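Side-chain contacts in cysteine desulfurase (Stenotrophomonas maltophilia, PDB 6WCI), which probably catalyses the pyridoxal-phosphate-dependent removal of sulfur from L-cysteine, leaving L-alanine and passing the sulfur to a carrier: residues T87-G92 / G302-G307; S112-A117 / H143-V148; L172-L177 / R204-E209. All blocks are in the same frame, centred on the assembly; numbering follows the deposited sequence.

Contact 1 of 3, residues T87-G92 / G302-G307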
loop_
_atom_site.group_PDB
_atom_site.type_symbol
_atom_site.label_atom_id
_atom_site.label_comp_id
_atom_site.label_asym_id
_atom_site.label_seq_id
_atom_site.Cartn_x
_atom_site.Cartn_y
_atom_site.Cartn_z
ATOM N N THR B 87 3.350 -2.398 -17.296
ATOM C CA THR B 87 3.170 -3.789 -16.904
ATOM C C THR B 87 4.489 -4.546 -16.944
ATOM O O THR B 87 4.806 -5.312 -16.022
ATOM C CB THR B 87 2.133 -4.457 -17.810
ATOM O OG1 THR B 87 0.889 -3.760 -17.689
ATOM C CG2 THR B 87 1.930 -5.927 -17.409
ATOM N N ASP B 88 5.267 -4.355 -18.010
ATOM C CA ASP B 88 6.561 -5.031 -18.103
ATOM C C ASP B 88 7.481 -4.620 -16.959
ATOM O O ASP B 88 8.191 -5.457 -16.393
ATOM C CB ASP B 88 7.213 -4.739 -19.452
ATOM C CG ASP B 88 6.422 -5.315 -20.611
ATOM O OD1 ASP B 88 5.442 -6.053 -20.359
ATOM O OD2 ASP B 88 6.772 -5.032 -21.773
ATOM N N ALA B 89 7.474 -3.338 -16.601
ATOM C CA ALA B 89 8.313 -2.882 -15.496
ATOM C C ALA B 89 7.841 -3.465 -14.169
ATOM O O ALA B 89 8.657 -3.876 -13.330
ATOM C CB ALA B 89 8.308 -1.353 -15.451
ATOM N N TYR B 90 6.526 -3.524 -13.969
ATOM C CA TYR B 90 5.984 -3.974 -12.693
ATOM C C TYR B 90 6.197 -5.469 -12.503
ATOM O O TYR B 90 6.716 -5.909 -11.469
ATOM C CB TYR B 90 4.504 -3.610 -12.618
ATOM C CG TYR B 90 3.766 -4.188 -11.433
ATOM C CD1 TYR B 90 3.983 -3.707 -10.143
ATOM C CD2 TYR B 90 2.818 -5.190 -11.611
ATOM C CE1 TYR B 90 3.295 -4.245 -9.050
ATOM C CE2 TYR B 90 2.125 -5.722 -10.537
ATOM C CZ TYR B 90 2.358 -5.246 -9.262
ATOM O OH TYR B 90 1.649 -5.788 -8.204
ATOM N N GLU B 91 5.803 -6.272 -13.491
ATOM C CA GLU B 91 6.080 -7.696 -13.399
ATOM C C GLU B 91 7.573 -7.972 -13.480
ATOM O O GLU B 91 8.039 -8.961 -12.913
ATOM C CB GLU B 91 5.324 -8.460 -14.484
ATOM C CG GLU B 91 3.807 -8.506 -14.266
ATOM C CD GLU B 91 3.394 -9.213 -12.961
ATOM O OE1 GLU B 91 4.176 -10.038 -12.435
ATOM O OE2 GLU B 91 2.274 -8.938 -12.464
ATOM N N GLY B 92 8.333 -7.125 -14.177
ATOM C CA GLY B 92 9.784 -7.257 -14.140
ATOM C C GLY B 92 10.337 -7.105 -12.735
ATOM O O GLY B 92 11.293 -7.783 -12.353
ATOM N N GLY B 302 6.070 2.357 -6.560
ATOM C CA GLY B 302 6.857 1.801 -5.474
ATOM C C GLY B 302 7.506 0.480 -5.838
ATOM O O GLY B 302 8.680 0.253 -5.543
ATOM N N PHE B 303 6.758 -0.413 -6.495
ATOM C CA PHE B 303 7.346 -1.711 -6.813
ATOM C C PHE B 303 8.335 -1.644 -7.972
ATOM O O PHE B 303 9.306 -2.411 -7.988
ATOM C CB PHE B 303 6.246 -2.743 -7.056
ATOM C CG PHE B 303 5.729 -3.317 -5.781
ATOM C CD1 PHE B 303 6.493 -4.235 -5.076
ATOM C CD2 PHE B 303 4.540 -2.871 -5.228
ATOM C CE1 PHE B 303 6.061 -4.737 -3.864
ATOM C CE2 PHE B 303 4.115 -3.361 -4.018
ATOM C CZ PHE B 303 4.871 -4.306 -3.342
ATOM N N ILE B 304 8.137 -0.745 -8.931
ATOM C CA ILE B 304 9.183 -0.523 -9.927
ATOM C C ILE B 304 10.482 -0.090 -9.252
ATOM O O ILE B 304 11.568 -0.576 -9.590
ATOM C CB ILE B 304 8.720 0.503 -10.968
ATOM C CG1 ILE B 304 7.654 -0.120 -11.867
ATOM C CG2 ILE B 304 9.907 1.020 -11.803
ATOM C CD1 ILE B 304 7.132 0.871 -12.870
ATOM N N GLY B 305 10.389 0.811 -8.273
ATOM C CA GLY B 305 11.576 1.200 -7.529
ATOM C C GLY B 305 12.135 0.072 -6.676
ATOM O O GLY B 305 13.352 -0.046 -6.518
ATOM N N LEU B 306 11.259 -0.766 -6.109
ATOM C CA LEU B 306 11.746 -1.876 -5.290
ATOM C C LEU B 306 12.508 -2.879 -6.142
ATOM O O LEU B 306 13.530 -3.423 -5.708
ATOM C CB LEU B 306 10.594 -2.561 -4.541
ATOM C CG LEU B 306 11.058 -3.715 -3.616
ATOM C CD1 LEU B 306 12.055 -3.201 -2.550
ATOM C CD2 LEU B 306 9.919 -4.506 -2.953
ATOM N N GLY B 307 12.052 -3.104 -7.374
ATOM C CA GLY B 307 12.803 -3.949 -8.288
ATOM C C GLY B 307 14.213 -3.444 -8.534
ATOM O O GLY B 307 15.167 -4.228 -8.571
#
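Ala89 meets Ile304, and the next residue, Tyr90, meets Phe303, which precedes Ile304, where helix 81-101 packs against helix 300-316 in this class-V member of the fold-type I pyridoxal-phosphate enzymes. It is a helix-helix crossing: the short segments run at 55° to each other, with axes 8.4 Å apart, and Tyr90 CA comes within 5.5 Å of Ile304 CA. The tight part is purely apolar. The methyl of Ala89 offers so little bulk that the Ile304 side chain can lie over it, Ala89 CB standing 3.6 Å from Ile304 CD1; both residues also touch Tyr71 in a nearby loop. Tyr90 and Phe303 lie alongside each other, pointing the same way, down onto Leu110 of strand 108-111. Away from the apolar pairs the helix is polar and more open: Asp88 is exposed, and the partly exposed Glu91 forms a salt bridge with Arg94 and a hydrogen bond with His291. Back inside, the phenol ring reaches its partner because Tyr90 CG is anti to the backbone N (chi1 172°), and it presents its edge: Tyr90 CE1 lies 3.9 Å from Phe303 CB, which sits close to the tyrosine ring plane.

Contact 2 of 3, residues S112-A117 / H143-V148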
loop_
_atom_site.group_PDB
_atom_site.type_symbol
_atom_site.label_atom_id
_atom_site.label_comp_id
_atom_site.label_asym_id
_atom_site.label_seq_id
_atom_site.Cartn_x
_atom_site.Cartn_y
_atom_site.Cartn_z
ATOM N N SER B 112 2.107 -4.059 0.775
ATOM C CA SER B 112 2.545 -2.737 1.205
ATOM C C SER B 112 3.610 -2.766 2.296
ATOM O O SER B 112 4.007 -1.696 2.765
ATOM C CB SER B 112 1.348 -1.913 1.688
ATOM O OG SER B 112 0.722 -2.543 2.784
ATOM N N GLY B 113 4.076 -3.939 2.693
ATOM C CA GLY B 113 5.094 -4.069 3.723
ATOM C C GLY B 113 4.991 -5.410 4.423
ATOM O O GLY B 113 4.092 -6.215 4.171
ATOM N N THR B 114 5.949 -5.648 5.321
ATOM C CA THR B 114 5.920 -6.862 6.131
ATOM C C THR B 114 4.610 -6.980 6.888
ATOM O O THR B 114 4.029 -8.071 6.980
ATOM C CB THR B 114 7.089 -6.863 7.115
ATOM O OG1 THR B 114 8.286 -7.271 6.441
ATOM C CG2 THR B 114 6.816 -7.807 8.294
ATOM N N THR B 115 4.141 -5.866 7.450
ATOM C CA THR B 115 2.945 -5.896 8.281
ATOM C C THR B 115 1.770 -6.497 7.518
ATOM O O THR B 115 1.082 -7.395 8.017
ATOM C CB THR B 115 2.621 -4.481 8.757
ATOM O OG1 THR B 115 3.746 -3.943 9.456
ATOM C CG2 THR B 115 1.413 -4.504 9.676
ATOM N N PHE B 116 1.547 -6.033 6.282
ATOM C CA PHE B 116 0.478 -6.608 5.474
ATOM C C PHE B 116 0.749 -8.075 5.167
ATOM O O PHE B 116 -0.164 -8.911 5.237
ATOM C CB PHE B 116 0.298 -5.820 4.172
ATOM C CG PHE B 116 -0.925 -6.229 3.385
ATOM C CD1 PHE B 116 -0.958 -7.426 2.693
ATOM C CD2 PHE B 116 -2.044 -5.418 3.351
ATOM C CE1 PHE B 116 -2.086 -7.816 1.993
ATOM C CE2 PHE B 116 -3.172 -5.794 2.640
ATOM C CZ PHE B 116 -3.196 -6.994 1.963
ATOM N N ALA B 117 1.985 -8.398 4.784
ATOM C CA ALA B 117 2.353 -9.786 4.502
ATOM C C ALA B 117 1.958 -10.729 5.639
ATOM O O ALA B 117 1.389 -11.799 5.402
ATOM C CB ALA B 117 3.859 -9.878 4.240
ATOM N N HIS B 143 8.836 -8.602 16.532
ATOM C CA HIS B 143 8.323 -7.261 16.348
ATOM C C HIS B 143 6.800 -7.323 16.405
ATOM O O HIS B 143 6.201 -8.368 16.137
ATOM C CB HIS B 143 8.851 -6.729 15.009
ATOM C CG HIS B 143 8.410 -5.345 14.647
ATOM N ND1 HIS B 143 7.208 -5.091 14.026
ATOM C CD2 HIS B 143 9.062 -4.155 14.705
ATOM C CE1 HIS B 143 7.109 -3.798 13.768
ATOM N NE2 HIS B 143 8.225 -3.208 14.166
ATOM N N HIS B 144 6.174 -6.207 16.789
ATOM C CA HIS B 144 4.715 -6.162 16.843
ATOM C C HIS B 144 4.071 -6.675 15.566
ATOM O O HIS B 144 2.983 -7.257 15.614
ATOM C CB HIS B 144 4.244 -4.743 17.124
ATOM C CG HIS B 144 4.582 -4.273 18.499
ATOM N ND1 HIS B 144 4.501 -2.952 18.877
ATOM C CD2 HIS B 144 4.981 -4.958 19.596
ATOM C CE1 HIS B 144 4.854 -2.838 20.146
ATOM N NE2 HIS B 144 5.154 -4.040 20.605
ATOM N N ALA B 145 4.728 -6.479 14.418
ATOM C CA ALA B 145 4.195 -7.015 13.169
ATOM C C ALA B 145 3.992 -8.523 13.244
ATOM O O ALA B 145 3.104 -9.060 12.582
ATOM C CB ALA B 145 5.125 -6.679 12.009
ATOM N N ASN B 146 4.810 -9.226 14.030
ATOM C CA ASN B 146 4.682 -10.673 14.146
ATOM C C ASN B 146 4.092 -11.085 15.487
ATOM O O ASN B 146 4.311 -12.214 15.938
ATOM C CB ASN B 146 6.033 -11.346 13.915
ATOM C CG ASN B 146 5.905 -12.677 13.200
ATOM O OD1 ASN B 146 4.836 -13.022 12.659
ATOM N ND2 ASN B 146 6.987 -13.441 13.191
ATOM N N ILE B 147 3.336 -10.194 16.129
ATOM C CA ILE B 147 2.647 -10.508 17.376
ATOM C C ILE B 147 1.170 -10.173 17.236
ATOM O O ILE B 147 0.309 -11.037 17.407
ATOM C CB ILE B 147 3.246 -9.741 18.565
ATOM C CG1 ILE B 147 4.703 -10.153 18.796
ATOM C CG2 ILE B 147 2.376 -9.934 19.803
ATOM C CD1 ILE B 147 5.446 -9.301 19.833
ATOM N N VAL B 148 0.880 -8.903 16.938
ATOM C CA VAL B 148 -0.506 -8.427 16.968
ATOM C C VAL B 148 -1.422 -9.193 16.023
ATOM O O VAL B 148 -2.548 -9.518 16.427
ATOM C CB VAL B 148 -0.546 -6.914 16.736
ATOM C CG1 VAL B 148 -1.951 -6.384 16.892
ATOM C CG2 VAL B 148 0.420 -6.222 17.699
#
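Thr115 and Thr114, at the start of helix 114-126, rest against the methyl of Ala145, which lies in the short 3-10 segment 144-145 of the loop between strand 135-139 and helix 148-157; this small contact places a loop beside the helix start that contacts the cofactor phosphate. The backbones come close, with Thr115 CA 5.2 Å from Ala145 CA. From there Thr115 branches at CB, which is still 4.7 Å from Ala145 CB. Its OG1 lies beside the backbone N (chi1 -57°) and comes nearer, 4.0 Å from Ala145 CB; the same oxygen is hydrogen-bonded to the phosphate oxygen OP3 of the modified lysine at position 246, so its polar demand is met by the cofactor while the alanine methyl packs beside it. The other branch, CG2, is anti to the backbone N and stays 4.9 Å from that methyl. Thr114 adds CG2 at 4.2 Å from Ala145 CB, and its OG1 is hydrogen-bonded to Ser222 OG. Ala145 is itself tied down: its N-H donates to His143 ND1 at 2.9 Å, nearly straight at 168° though 23° out of the imidazole plane, which should restrain rotation of that ring. Around the contact, Thr114 touches Asp220 of strand 216-220, His144 touches Pro387 of helix 386-392, and Gly296 of the second subunit packs on Thr115.

Contact 3 of 3, residues L172-L177 / R204-E209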
loop_
_atom_site.group_PDB
_atom_site.type_symbol
_atom_site.label_atom_id
_atom_site.label_comp_id
_atom_site.label_asym_id
_atom_site.label_seq_id
_atom_site.Cartn_x
_atom_site.Cartn_y
_atom_site.Cartn_z
ATOM N N LEU B 172 17.872 -16.924 20.924
ATOM C CA LEU B 172 16.670 -17.724 21.121
ATOM C C LEU B 172 17.020 -19.027 21.844
ATOM O O LEU B 172 17.856 -19.801 21.370
ATOM C CB LEU B 172 16.024 -17.993 19.759
ATOM C CG LEU B 172 14.624 -18.598 19.631
ATOM C CD1 LEU B 172 13.546 -17.638 20.120
ATOM C CD2 LEU B 172 14.395 -18.986 18.184
ATOM N N ASP B 173 16.390 -19.270 22.993
ATOM C CA ASP B 173 16.670 -20.471 23.781
ATOM C C ASP B 173 16.127 -21.709 23.076
ATOM O O ASP B 173 14.959 -22.063 23.256
ATOM C CB ASP B 173 16.070 -20.334 25.185
ATOM C CG ASP B 173 16.453 -21.485 26.122
ATOM O OD1 ASP B 173 17.028 -22.498 25.667
ATOM O OD2 ASP B 173 16.167 -21.372 27.332
ATOM N N LEU B 174 16.974 -22.388 22.297
ATOM C CA LEU B 174 16.514 -23.518 21.492
ATOM C C LEU B 174 16.067 -24.699 22.346
ATOM O O LEU B 174 15.149 -25.431 21.950
ATOM C CB LEU B 174 17.611 -23.963 20.525
ATOM C CG LEU B 174 18.102 -22.880 19.566
ATOM C CD1 LEU B 174 19.123 -23.447 18.585
ATOM C CD2 LEU B 174 16.927 -22.242 18.838
ATOM N N ASP B 175 16.708 -24.916 23.500
ATOM C CA ASP B 175 16.229 -25.934 24.427
ATOM C C ASP B 175 14.767 -25.702 24.770
ATOM O O ASP B 175 13.930 -26.598 24.620
ATOM C CB ASP B 175 17.076 -25.936 25.703
ATOM C CG ASP B 175 18.297 -26.817 25.592
ATOM O OD1 ASP B 175 18.424 -27.529 24.576
ATOM O OD2 ASP B 175 19.127 -26.795 26.522
ATOM N N ALA B 176 14.438 -24.490 25.221
ATOM C CA ALA B 176 13.059 -24.189 25.580
ATOM C C ALA B 176 12.137 -24.216 24.361
ATOM O O ALA B 176 10.949 -24.525 24.496
ATOM C CB ALA B 176 12.983 -22.836 26.287
ATOM N N LEU B 177 12.664 -23.926 23.169
ATOM C CA LEU B 177 11.821 -23.926 21.973
ATOM C C LEU B 177 11.358 -25.336 21.627
ATOM O O LEU B 177 10.165 -25.566 21.390
ATOM C CB LEU B 177 12.571 -23.307 20.799
ATOM C CG LEU B 177 11.902 -23.329 19.425
ATOM C CD1 LEU B 177 10.606 -22.516 19.394
ATOM C CD2 LEU B 177 12.874 -22.831 18.364
ATOM N N ARG B 204 16.785 -21.933 9.499
ATOM C CA ARG B 204 16.812 -23.207 8.785
ATOM C C ARG B 204 16.662 -24.381 9.747
ATOM O O ARG B 204 15.805 -25.254 9.553
ATOM C CB ARG B 204 18.101 -23.319 7.979
ATOM C CG ARG B 204 18.153 -24.475 7.002
ATOM C CD ARG B 204 19.591 -24.674 6.531
ATOM N NE ARG B 204 19.699 -24.673 5.076
ATOM C CZ ARG B 204 19.881 -25.762 4.337
ATOM N NH1 ARG B 204 19.986 -26.951 4.915
ATOM N NH2 ARG B 204 19.964 -25.662 3.017
ATOM N N GLU B 205 17.478 -24.411 10.806
ATOM C CA GLU B 205 17.329 -25.443 11.828
ATOM C C GLU B 205 15.927 -25.425 12.433
ATOM O O GLU B 205 15.262 -26.463 12.522
ATOM C CB GLU B 205 18.399 -25.263 12.914
ATOM N N ILE B 206 15.449 -24.238 12.814
ATOM C CA ILE B 206 14.149 -24.106 13.470
ATOM C C ILE B 206 13.029 -24.620 12.571
ATOM O O ILE B 206 12.167 -25.388 13.007
ATOM C CB ILE B 206 13.916 -22.642 13.879
ATOM C CG1 ILE B 206 14.816 -22.286 15.065
ATOM C CG2 ILE B 206 12.449 -22.394 14.199
ATOM C CD1 ILE B 206 15.181 -20.817 15.126
ATOM N N CYS B 207 13.017 -24.198 11.304
ATOM C CA CYS B 207 11.938 -24.600 10.415
ATOM C C CYS B 207 11.967 -26.086 10.115
ATOM O O CYS B 207 10.909 -26.696 9.934
ATOM C CB CYS B 207 11.997 -23.797 9.122
ATOM S SG CYS B 207 11.571 -22.088 9.383
ATOM N N ARG B 208 13.154 -26.686 10.044
ATOM C CA ARG B 208 13.221 -28.129 9.857
ATOM C C ARG B 208 12.609 -28.857 11.045
ATOM O O ARG B 208 11.903 -29.856 10.875
ATOM C CB ARG B 208 14.668 -28.577 9.647
ATOM C CG ARG B 208 14.832 -30.089 9.608
ATOM C CD ARG B 208 16.271 -30.517 9.793
ATOM N NE ARG B 208 16.821 -30.064 11.072
ATOM C CZ ARG B 208 17.829 -29.203 11.188
ATOM N NH1 ARG B 208 18.411 -28.709 10.101
ATOM N NH2 ARG B 208 18.265 -28.843 12.388
ATOM N N GLU B 209 12.878 -28.375 12.261
ATOM C CA GLU B 209 12.326 -29.021 13.445
ATOM C C GLU B 209 10.838 -28.726 13.575
ATOM O O GLU B 209 10.065 -29.587 14.009
ATOM C CB GLU B 209 13.087 -28.566 14.690
ATOM C CG GLU B 209 12.682 -29.262 15.966
ATOM C CD GLU B 209 12.907 -30.766 15.924
ATOM O OE1 GLU B 209 13.956 -31.202 15.400
ATOM O OE2 GLU B 209 12.022 -31.506 16.411
#
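Leu174 and Ile206 mark the closest backbone approach, their CA atoms 8.4 Å apart, a spacing bridged entirely by side chains. Segment 172-177 enters in extended form and turns into helix 174-180 at its N-cap, Asp173, whose OD1 accepts a weak capping bond from Ala176 N at 3.3 Å. Segment 204-209 is helical throughout. Three leucines converge on the single side chain of Ile206, dividing its length between them. At its end, Ile206 CD1 touches Leu172 CD2 at 3.6 Å, the two chains meeting at a slant. Further back, Leu177 comes across at about a right angle and sets CD2 3.9 Å from Ile206 CG1. Leu174 CD2 adds a more distant touch, 4.3 Å from Ile206 CG1, at the partly exposed border. Ile206 reaches all three through its longer branch, since CG1 lies beside the backbone N, anti to the carbonyl carbon (chi1 -72°). The contact packs together the helices of two successive beta-alpha-beta crossovers, 160-164 to 185-191 and 185-191 to 216-220, over the seven-stranded mixed sheet: Leu172 and Leu177 touch Thr139 and Leu137 of strand 135-139, and Cys207 packs on Thr217 and Val219 of strand 216-220, two strands separated by strand 185-191.

The three contacts are spread across the subunit, with contact 2 between the others. Its centre is 22 Å from that of contact 1 and 21 Å from that of contact 3, whereas the centres of contacts 1 and 3 are 36 Å apart, on opposite sides of the chain's centre. Contact 2 reaches the cofactor directly, through Thr115. Contact 1 comes within about 5 Å of contact 2 at nearest atoms without touching; strand 108-111, on which its aromatic pair rests, leads straight into residues 112-117. Contact 3 stays about 10 Å from contact 2 at nearest atoms, yet its Leu172 and Leu177 lean on strand 135-139, which precedes loop 143-148, and Cys207 leans on strand 216-220, which Thr114 also touches.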